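Local structure of KLLA0B12012p (Kluyveromyces lactis, 6Y3P) at residues A[221-235]-A[297-309]. The protein probably binds ATP through this C-terminal ATP-grasp domain of Pby1, a direct partner of the mRNA decapping enzyme Dcp2. Residues are numbered along the deposited sequence; the frame is centred on the assembly and turned at random.
Sequences VTCSGDLQVFVYDRM and RTQIHEAVSELFK
H301 gives the N-H of NE2 to OD1 of D233, 2.7 Å away and somewhat bent at 148°. The carboxylate and imidazole lie nearly coplanar, 11° apart, and the donor meets the syn lone pair of OD1, an in-plane bond that helps set the turn of the ring. With an alanine at D233, NE2 of H301 would probably lose this acceptor and the ring be freer to rotate. The guanidinium of R297 turns elsewhere, to salt bridges with D283 and E294, while CG of R297 meets CE of M235.

Beside the polar pair, V231 splits its branches: CG1, anti to the backbone N (chi1 171°), lies 3.6 Å from CD2 of H301, and CG2, beside that N, meets CG1 of V304 tip to tip. CG1 of V304 also touches CG1 of V229, at 3.6 Å. Further along, SG of C223 sits over one face of the F308 ring, 3.7 Å from its centroid, and CG1 of V229 reaches CD2 of F308. At the other end, SD of M235 lies against CD1 of I300.

Alternate residues of two antiparallel strands thus supply one apolar face, covered by helix 297-309, part of helix 290-313: a helix packed on an antiparallel sheet in this tubulin-tyrosine ligase-like ATP-grasp domain.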
loop_
_atom_site.group_PDB
_atom_site.type_symbol
_atom_site.label_atom_id
_atom_site.label_comp_id
_atom_site.label_asym_id
_atom_site.label_seq_id
_atom_site.Cartn_x
_atom_site.Cartn_y
_atom_site.Cartn_z
ATOM N N VAL A 221 5.592 -4.182 -3.844
ATOM C CA VAL A 221 6.302 -4.949 -2.842
ATOM C C VAL A 221 5.871 -6.397 -2.980
ATOM O O VAL A 221 4.679 -6.673 -2.919
ATOM C CB VAL A 221 6.015 -4.387 -1.432
ATOM C CG1 VAL A 221 6.711 -5.221 -0.352
ATOM C CG2 VAL A 221 6.423 -2.923 -1.329
ATOM N N THR A 222 6.828 -7.319 -3.184
ATOM C CA THR A 222 6.514 -8.738 -3.319
ATOM C C THR A 222 6.979 -9.491 -2.103
ATOM O O THR A 222 8.146 -9.432 -1.741
ATOM C CB THR A 222 7.060 -9.346 -4.644
ATOM O OG1 THR A 222 6.669 -8.535 -5.743
ATOM C CG2 THR A 222 6.584 -10.775 -4.887
ATOM N N CYS A 223 6.054 -10.176 -1.462
ATOM C CA CYS A 223 6.333 -11.094 -0.364
ATOM C C CYS A 223 6.399 -12.435 -0.975
ATOM O O CYS A 223 5.513 -12.781 -1.738
ATOM C CB CYS A 223 5.243 -11.048 0.697
ATOM S SG CYS A 223 5.389 -9.643 1.798
ATOM N N SER A 224 7.399 -13.206 -0.618
ATOM C CA SER A 224 7.564 -14.566 -1.114
ATOM C C SER A 224 7.790 -15.559 0.044
ATOM O O SER A 224 8.715 -15.372 0.832
ATOM C CB SER A 224 8.719 -14.628 -2.107
ATOM O OG SER A 224 8.832 -15.957 -2.582
ATOM N N GLY A 225 6.935 -16.581 0.124
ATOM C CA GLY A 225 6.989 -17.659 1.112
ATOM C C GLY A 225 6.942 -17.201 2.556
ATOM O O GLY A 225 6.247 -16.231 2.870
ATOM N N ASP A 226 7.718 -17.895 3.445
ATOM C CA ASP A 226 7.812 -17.570 4.867
ATOM C C ASP A 226 9.271 -17.346 5.343
ATOM O O ASP A 226 9.871 -18.243 5.927
ATOM C CB ASP A 226 7.075 -18.616 5.729
ATOM C CG ASP A 226 6.918 -18.293 7.214
ATOM O OD1 ASP A 226 7.695 -17.443 7.737
ATOM O OD2 ASP A 226 6.082 -18.954 7.878
ATOM N N LEU A 227 9.823 -16.129 5.207
ATOM C CA LEU A 227 9.277 -14.964 4.528
ATOM C C LEU A 227 10.423 -14.185 3.943
ATOM O O LEU A 227 11.406 -13.913 4.637
ATOM C CB LEU A 227 8.497 -14.055 5.508
ATOM C CG LEU A 227 7.996 -12.684 4.965
ATOM C CD1 LEU A 227 6.698 -12.834 4.160
ATOM C CD2 LEU A 227 7.770 -11.707 6.098
ATOM N N GLN A 228 10.267 -13.763 2.688
ATOM C CA GLN A 228 11.188 -12.858 2.021
ATOM C C GLN A 228 10.382 -11.695 1.520
ATOM O O GLN A 228 9.279 -11.885 0.997
ATOM C CB GLN A 228 11.901 -13.534 0.874
ATOM C CG GLN A 228 13.124 -14.321 1.323
ATOM C CD GLN A 228 13.646 -15.117 0.170
ATOM O OE1 GLN A 228 12.975 -16.029 -0.321
ATOM N NE2 GLN A 228 14.800 -14.719 -0.356
ATOM N N VAL A 229 10.896 -10.479 1.729
ATOM C CA VAL A 229 10.225 -9.252 1.306
ATOM C C VAL A 229 11.095 -8.553 0.283
ATOM O O VAL A 229 12.271 -8.308 0.535
ATOM C CB VAL A 229 9.791 -8.314 2.456
ATOM C CG1 VAL A 229 8.916 -7.180 1.908
ATOM C CG2 VAL A 229 9.055 -9.075 3.564
ATOM N N PHE A 230 10.516 -8.286 -0.893
ATOM C CA PHE A 230 11.218 -7.697 -2.008
ATOM C C PHE A 230 10.546 -6.421 -2.437
ATOM O O PHE A 230 9.347 -6.404 -2.729
ATOM C CB PHE A 230 11.256 -8.672 -3.183
ATOM C CG PHE A 230 11.990 -9.959 -2.916
ATOM C CD1 PHE A 230 13.362 -10.049 -3.116
ATOM C CD2 PHE A 230 11.308 -11.090 -2.487
ATOM C CE1 PHE A 230 14.038 -11.240 -2.885
ATOM C CE2 PHE A 230 11.984 -12.282 -2.265
ATOM C CZ PHE A 230 13.346 -12.347 -2.457
ATOM N N VAL A 231 11.317 -5.342 -2.456
ATOM C CA VAL A 231 10.827 -4.050 -2.914
ATOM C C VAL A 231 11.331 -3.853 -4.344
ATOM O O VAL A 231 12.501 -4.079 -4.641
ATOM C CB VAL A 231 11.246 -2.911 -1.958
ATOM C CG1 VAL A 231 10.933 -1.544 -2.545
ATOM C CG2 VAL A 231 10.592 -3.066 -0.588
ATOM N N TYR A 232 10.419 -3.495 -5.234
ATOM C CA TYR A 232 10.701 -3.187 -6.628
ATOM C C TYR A 232 11.086 -1.687 -6.704
ATOM O O TYR A 232 10.262 -0.816 -6.401
ATOM C CB TYR A 232 9.476 -3.519 -7.505
ATOM C CG TYR A 232 9.761 -3.392 -8.982
ATOM C CD1 TYR A 232 10.918 -3.942 -9.542
ATOM C CD2 TYR A 232 8.876 -2.740 -9.826
ATOM C CE1 TYR A 232 11.198 -3.811 -10.903
ATOM C CE2 TYR A 232 9.138 -2.614 -11.191
ATOM C CZ TYR A 232 10.300 -3.154 -11.723
ATOM O OH TYR A 232 10.542 -3.049 -13.065
ATOM N N ASP A 233 12.354 -1.408 -7.050
ATOM C CA ASP A 233 12.927 -0.055 -7.085
ATOM C C ASP A 233 12.484 0.831 -8.250
ATOM O O ASP A 233 12.827 2.003 -8.247
ATOM C CB ASP A 233 14.467 -0.087 -7.011
ATOM C CG ASP A 233 14.982 -0.112 -5.580
ATOM O OD1 ASP A 233 14.148 -0.021 -4.645
ATOM O OD2 ASP A 233 16.215 -0.221 -5.396
ATOM N N ARG A 234 11.739 0.298 -9.220
ATOM C CA ARG A 234 11.213 1.104 -10.317
ATOM C C ARG A 234 9.796 1.460 -9.870
ATOM O O ARG A 234 8.865 0.665 -10.024
ATOM C CB ARG A 234 11.245 0.326 -11.634
ATOM C CG ARG A 234 12.680 -0.081 -12.062
ATOM C CD ARG A 234 12.736 -0.584 -13.507
ATOM N NE ARG A 234 12.298 0.444 -14.458
ATOM C CZ ARG A 234 11.964 0.215 -15.720
ATOM N NH1 ARG A 234 12.038 -1.013 -16.222
ATOM N NH2 ARG A 234 11.569 1.215 -16.499
ATOM N N MET A 235 9.676 2.586 -9.165
ATOM C CA MET A 235 8.418 3.018 -8.579
ATOM C C MET A 235 7.653 4.038 -9.446
ATOM O O MET A 235 8.175 4.541 -10.442
ATOM C CB MET A 235 8.624 3.519 -7.145
ATOM C CG MET A 235 9.757 2.844 -6.410
ATOM S SD MET A 235 9.822 3.449 -4.712
ATOM C CE MET A 235 11.068 2.334 -4.018
ATOM N N ARG A 297 14.259 6.107 -1.472
ATOM C CA ARG A 297 14.299 4.658 -1.663
ATOM C C ARG A 297 14.724 3.986 -0.347
ATOM O O ARG A 297 14.107 3.019 0.069
ATOM C CB ARG A 297 15.280 4.304 -2.785
ATOM C CG ARG A 297 14.609 3.814 -4.047
ATOM C CD ARG A 297 15.559 3.867 -5.219
ATOM N NE ARG A 297 14.943 4.659 -6.276
ATOM C CZ ARG A 297 15.543 5.637 -6.944
ATOM N NH1 ARG A 297 16.819 5.933 -6.704
ATOM N NH2 ARG A 297 14.880 6.319 -7.868
ATOM N N THR A 298 15.756 4.525 0.309
ATOM C CA THR A 298 16.271 4.044 1.593
ATOM C C THR A 298 15.146 4.049 2.628
ATOM O O THR A 298 14.857 2.988 3.178
ATOM C CB THR A 298 17.523 4.832 1.937
ATOM O OG1 THR A 298 18.436 4.558 0.871
ATOM C CG2 THR A 298 18.147 4.425 3.292
ATOM N N GLN A 299 14.440 5.190 2.795
ATOM C CA GLN A 299 13.256 5.289 3.684
ATOM C C GLN A 299 12.186 4.266 3.339
ATOM O O GLN A 299 11.618 3.659 4.248
ATOM C CB GLN A 299 12.593 6.667 3.605
ATOM C CG GLN A 299 13.447 7.828 4.071
ATOM C CD GLN A 299 12.731 9.122 3.784
ATOM O OE1 GLN A 299 11.725 9.451 4.431
ATOM N NE2 GLN A 299 13.225 9.872 2.788
ATOM N N ILE A 300 11.915 4.053 2.037
ATOM C CA ILE A 300 10.888 3.087 1.606
ATOM C C ILE A 300 11.259 1.647 2.039
ATOM O O ILE A 300 10.423 0.926 2.596
ATOM C CB ILE A 300 10.554 3.230 0.090
ATOM C CG1 ILE A 300 9.638 4.458 -0.113
ATOM C CG2 ILE A 300 9.888 1.944 -0.465
ATOM C CD1 ILE A 300 9.535 5.064 -1.543
ATOM N N HIS A 301 12.503 1.252 1.804
ATOM C CA HIS A 301 12.989 -0.083 2.162
ATOM C C HIS A 301 12.956 -0.273 3.637
ATOM O O HIS A 301 12.624 -1.348 4.088
ATOM C CB HIS A 301 14.427 -0.251 1.700
ATOM C CG HIS A 301 14.575 -0.298 0.226
ATOM N ND1 HIS A 301 15.760 -0.656 -0.354
ATOM C CD2 HIS A 301 13.673 -0.047 -0.742
ATOM C CE1 HIS A 301 15.544 -0.625 -1.654
ATOM N NE2 HIS A 301 14.298 -0.278 -1.927
ATOM N N GLU A 302 13.298 0.760 4.401
ATOM C CA GLU A 302 13.262 0.686 5.842
ATOM C C GLU A 302 11.849 0.526 6.381
ATOM O O GLU A 302 11.622 -0.316 7.250
ATOM C CB GLU A 302 13.987 1.894 6.447
ATOM C CG GLU A 302 14.504 1.663 7.852
ATOM C CD GLU A 302 15.225 0.356 8.146
ATOM O OE1 GLU A 302 15.935 -0.180 7.260
ATOM O OE2 GLU A 302 15.090 -0.119 9.295
ATOM N N ALA A 303 10.897 1.299 5.828
ATOM C CA ALA A 303 9.490 1.311 6.233
ATOM C C ALA A 303 8.767 -0.009 5.932
ATOM O O ALA A 303 8.002 -0.498 6.778
ATOM C CB ALA A 303 8.768 2.492 5.611
ATOM N N VAL A 304 9.050 -0.598 4.741
ATOM C CA VAL A 304 8.519 -1.885 4.290
ATOM C C VAL A 304 9.009 -3.026 5.241
ATOM O O VAL A 304 8.207 -3.824 5.710
ATOM C CB VAL A 304 8.883 -2.153 2.791
ATOM C CG1 VAL A 304 8.655 -3.607 2.430
ATOM C CG2 VAL A 304 8.087 -1.245 1.838
ATOM N N SER A 305 10.325 -3.073 5.512
ATOM C CA SER A 305 11.017 -4.047 6.380
ATOM C C SER A 305 10.434 -4.021 7.803
ATOM O O SER A 305 10.105 -5.062 8.359
ATOM C CB SER A 305 12.514 -3.736 6.412
ATOM O OG SER A 305 13.184 -4.563 7.347
ATOM N N GLU A 306 10.294 -2.810 8.366
ATOM C CA GLU A 306 9.744 -2.532 9.693
ATOM C C GLU A 306 8.289 -2.947 9.764
ATOM O O GLU A 306 7.886 -3.571 10.750
ATOM C CB GLU A 306 9.902 -1.037 10.021
ATOM C CG GLU A 306 11.324 -0.618 10.352
ATOM C CD GLU A 306 11.882 -1.334 11.564
ATOM O OE1 GLU A 306 11.323 -1.125 12.664
ATOM O OE2 GLU A 306 12.788 -2.185 11.398
ATOM N N LEU A 307 7.511 -2.667 8.701
ATOM C CA LEU A 307 6.094 -3.049 8.648
ATOM C C LEU A 307 5.906 -4.546 8.669
ATOM O O LEU A 307 5.046 -5.042 9.398
ATOM C CB LEU A 307 5.349 -2.394 7.469
ATOM C CG LEU A 307 3.840 -2.671 7.363
ATOM C CD1 LEU A 307 3.119 -2.377 8.697
ATOM C CD2 LEU A 307 3.226 -1.855 6.293
ATOM N N PHE A 308 6.701 -5.274 7.901
ATOM C CA PHE A 308 6.593 -6.723 7.908
ATOM C C PHE A 308 7.059 -7.316 9.249
ATOM O O PHE A 308 6.450 -8.274 9.719
ATOM C CB PHE A 308 7.267 -7.344 6.672
ATOM C CG PHE A 308 6.293 -7.279 5.514
ATOM C CD1 PHE A 308 5.156 -8.085 5.491
ATOM C CD2 PHE A 308 6.456 -6.339 4.502
ATOM C CE1 PHE A 308 4.210 -7.957 4.479
ATOM C CE2 PHE A 308 5.506 -6.213 3.486
ATOM C CZ PHE A 308 4.390 -7.019 3.481
ATOM N N LYS A 309 8.033 -6.689 9.922
ATOM C CA LYS A 309 8.448 -7.137 11.256
ATOM C C LYS A 309 7.290 -6.892 12.254
ATOM O O LYS A 309 6.965 -7.781 13.053
ATOM C CB LYS A 309 9.726 -6.447 11.718
ATOM C CG LYS A 309 10.937 -6.888 10.926
ATOM C CD LYS A 309 12.224 -6.773 11.730
ATOM C CE LYS A 309 13.085 -5.613 11.329
ATOM N NZ LYS A 309 14.496 -5.845 11.735
#